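Local structure of aminotransferase, class V family protein (Trichomonas vaginalis, 5F8V) at residues K94-L99 against D147-Y152. The protein probably catalyses the pyridoxal-phosphate-dependent transfer of an amino group from O-phospho-L-serine to 2-oxoglutarate, giving 3-phosphooxypyruvate and glutamate in serine biosynthesis. Residues are numbered along the deposited sequence; the frame is centred on the assembly and turned at random.
Sequences KAVDYL and DAAYFY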
loop_
_atom_site.group_PDB
_atom_site.type_symbol
_atom_site.label_atom_id
_atom_site.label_comp_id
_atom_site.label_asym_id
_atom_site.label_seq_id
_atom_site.Cartn_x
_atom_site.Cartn_y
_atom_site.Cartn_z
ATOM N N LYS A 94 31.499 -0.889 -1.011
ATOM C CA LYS A 94 31.749 -0.830 -2.450
ATOM C C LYS A 94 31.125 -2.000 -3.221
ATOM O O LYS A 94 31.241 -2.058 -4.449
ATOM C CB LYS A 94 33.260 -0.760 -2.719
ATOM C CG LYS A 94 33.977 0.413 -2.046
ATOM C CD LYS A 94 33.373 1.762 -2.426
ATOM C CE LYS A 94 34.190 2.951 -1.924
ATOM N NZ LYS A 94 33.760 3.406 -0.572
ATOM N N ALA A 95 30.461 -2.918 -2.514
ATOM C CA ALA A 95 29.846 -4.079 -3.154
ATOM C C ALA A 95 28.583 -4.557 -2.443
ATOM O O ALA A 95 28.379 -4.272 -1.263
ATOM C CB ALA A 95 30.854 -5.219 -3.247
ATOM N N VAL A 96 27.739 -5.264 -3.197
ATOM C CA VAL A 96 26.598 -5.993 -2.646
ATOM C C VAL A 96 26.511 -7.368 -3.300
ATOM O O VAL A 96 26.763 -7.506 -4.502
ATOM C CB VAL A 96 25.258 -5.248 -2.839
ATOM C CG1 VAL A 96 25.198 -4.020 -1.943
ATOM C CG2 VAL A 96 25.014 -4.889 -4.308
ATOM N N ASP A 97 26.154 -8.376 -2.501
ATOM C CA ASP A 97 26.034 -9.753 -2.983
ATOM C C ASP A 97 24.570 -10.206 -3.044
ATOM O O ASP A 97 23.819 -10.072 -2.062
ATOM C CB ASP A 97 26.872 -10.697 -2.112
ATOM C CG ASP A 97 28.379 -10.677 -2.479
ATOM O OD1 ASP A 97 28.735 -10.316 -3.620
ATOM O OD2 ASP A 97 29.220 -11.037 -1.627
ATOM N N TYR A 98 24.189 -10.733 -4.211
ATOM C CA TYR A 98 22.863 -11.299 -4.472
ATOM C C TYR A 98 23.018 -12.755 -4.896
ATOM O O TYR A 98 23.723 -13.042 -5.860
ATOM C CB TYR A 98 22.162 -10.495 -5.574
ATOM C CG TYR A 98 21.594 -9.182 -5.077
ATOM C CD1 TYR A 98 20.246 -9.068 -4.756
ATOM C CD2 TYR A 98 22.410 -8.060 -4.899
ATOM C CE1 TYR A 98 19.715 -7.885 -4.283
ATOM C CE2 TYR A 98 21.883 -6.860 -4.419
ATOM C CZ TYR A 98 20.535 -6.782 -4.115
ATOM O OH TYR A 98 19.983 -5.625 -3.642
ATOM N N LEU A 99 22.401 -13.674 -4.154
ATOM C CA LEU A 99 22.315 -15.075 -4.579
ATOM C C LEU A 99 20.965 -15.246 -5.262
ATOM O O LEU A 99 19.918 -15.090 -4.626
ATOM C CB LEU A 99 22.446 -16.034 -3.399
ATOM C CG LEU A 99 22.235 -17.526 -3.718
ATOM C CD1 LEU A 99 23.415 -18.112 -4.461
ATOM C CD2 LEU A 99 21.949 -18.326 -2.455
ATOM N N ASP A 147 34.142 -6.379 0.056
ATOM C CA ASP A 147 33.570 -5.368 0.951
ATOM C C ASP A 147 32.049 -5.317 0.769
ATOM O O ASP A 147 31.482 -4.266 0.501
ATOM C CB ASP A 147 34.222 -4.003 0.662
ATOM C CG ASP A 147 33.825 -2.932 1.668
ATOM O OD1 ASP A 147 33.810 -3.209 2.887
ATOM O OD2 ASP A 147 33.523 -1.805 1.230
ATOM N N ALA A 148 31.400 -6.470 0.925
ATOM C CA ALA A 148 29.960 -6.595 0.671
ATOM C C ALA A 148 29.129 -5.991 1.805
ATOM O O ALA A 148 29.342 -6.300 2.970
ATOM C CB ALA A 148 29.583 -8.050 0.448
ATOM N N ALA A 149 28.184 -5.127 1.443
ATOM C CA ALA A 149 27.297 -4.477 2.404
ATOM C C ALA A 149 26.307 -5.474 3.004
ATOM O O ALA A 149 25.877 -5.327 4.160
ATOM C CB ALA A 149 26.543 -3.330 1.738
ATOM N N TYR A 150 25.936 -6.467 2.198
ATOM C CA TYR A 150 25.020 -7.511 2.616
ATOM C C TYR A 150 25.052 -8.678 1.631
ATOM O O TYR A 150 25.654 -8.581 0.547
ATOM C CB TYR A 150 23.588 -6.950 2.755
ATOM C CG TYR A 150 23.035 -6.218 1.539
ATOM C CD1 TYR A 150 22.913 -4.826 1.528
ATOM C CD2 TYR A 150 22.584 -6.919 0.416
ATOM C CE1 TYR A 150 22.393 -4.153 0.425
ATOM C CE2 TYR A 150 22.067 -6.262 -0.690
ATOM C CZ TYR A 150 21.965 -4.881 -0.680
ATOM O OH TYR A 150 21.450 -4.244 -1.776
ATOM N N PHE A 151 24.421 -9.775 2.042
ATOM C CA PHE A 151 24.198 -10.956 1.222
ATOM C C PHE A 151 22.680 -11.095 1.094
ATOM O O PHE A 151 22.000 -11.410 2.072
ATOM C CB PHE A 151 24.798 -12.193 1.892
ATOM C CG PHE A 151 24.651 -13.457 1.093
ATOM C CD1 PHE A 151 25.684 -13.903 0.272
ATOM C CD2 PHE A 151 23.483 -14.216 1.170
ATOM C CE1 PHE A 151 25.554 -15.077 -0.453
ATOM C CE2 PHE A 151 23.343 -15.380 0.445
ATOM C CZ PHE A 151 24.383 -15.816 -0.371
ATOM N N TYR A 152 22.158 -10.828 -0.099
ATOM C CA TYR A 152 20.718 -10.863 -0.348
ATOM C C TYR A 152 20.320 -12.210 -0.923
ATOM O O TYR A 152 21.004 -12.731 -1.807
ATOM C CB TYR A 152 20.313 -9.750 -1.316
ATOM C CG TYR A 152 18.826 -9.702 -1.593
ATOM C CD1 TYR A 152 18.221 -10.609 -2.474
ATOM C CD2 TYR A 152 18.014 -8.752 -0.973
ATOM C CE1 TYR A 152 16.862 -10.578 -2.713
ATOM C CE2 TYR A 152 16.653 -8.708 -1.220
ATOM C CZ TYR A 152 16.090 -9.619 -2.090
ATOM O OH TYR A 152 14.754 -9.580 -2.330
HETATM O O HOH W 1 27.892 -10.919 1.059
#
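Segments 94-99 and 147-152 run side by side as parallel strands, with backbone hydrogen bonds from Ala-149 N to Ala-95 O, Asp-97 N to Tyr-150 O, Tyr-152 N to Asp-97 O (2.7 Å, nearly straight) and Leu-99 N to Tyr-152 O. At a beta bulge, Ala-149 and Tyr-150 lie opposite the single Val-96, whose CG1 covers one face of the Tyr-150 ring. Tyr-150 CG sits between its backbone N and carbonyl carbon (chi1 53°), which carries the ring alongside Val-96 and edge-on to the face of Tyr-98 (offset, planes at 78°); its OH donates to Tyr-98 OH at 2.7 Å. The Tyr-98 and Tyr-152 planes are near parallel (30°) but slid apart, Tyr-98 CE1 lying 3.4 Å from Tyr-152 CG. This aromatic cluster packs against helices 78-89 and 103-115 on the mixed, mostly parallel seven-stranded sheet of the fold-type I large domain, where 95-98 lies between 148-154 and outermost 121-124. On the face carrying Asp-97, Phe-151 turns CZ to Leu-99 CB at 3.6 Å. Asp-97 OD2 accepts from a water that also donates weakly to Tyr-150 O, while Asp-97 OD1 is hydrogen-bonded to Ser-145 OG and Asn-123 ND2. Just before strand 95-98, Lys-94 N donates to Asp-147 OD2 (3.2 Å) from above the carboxylate plane.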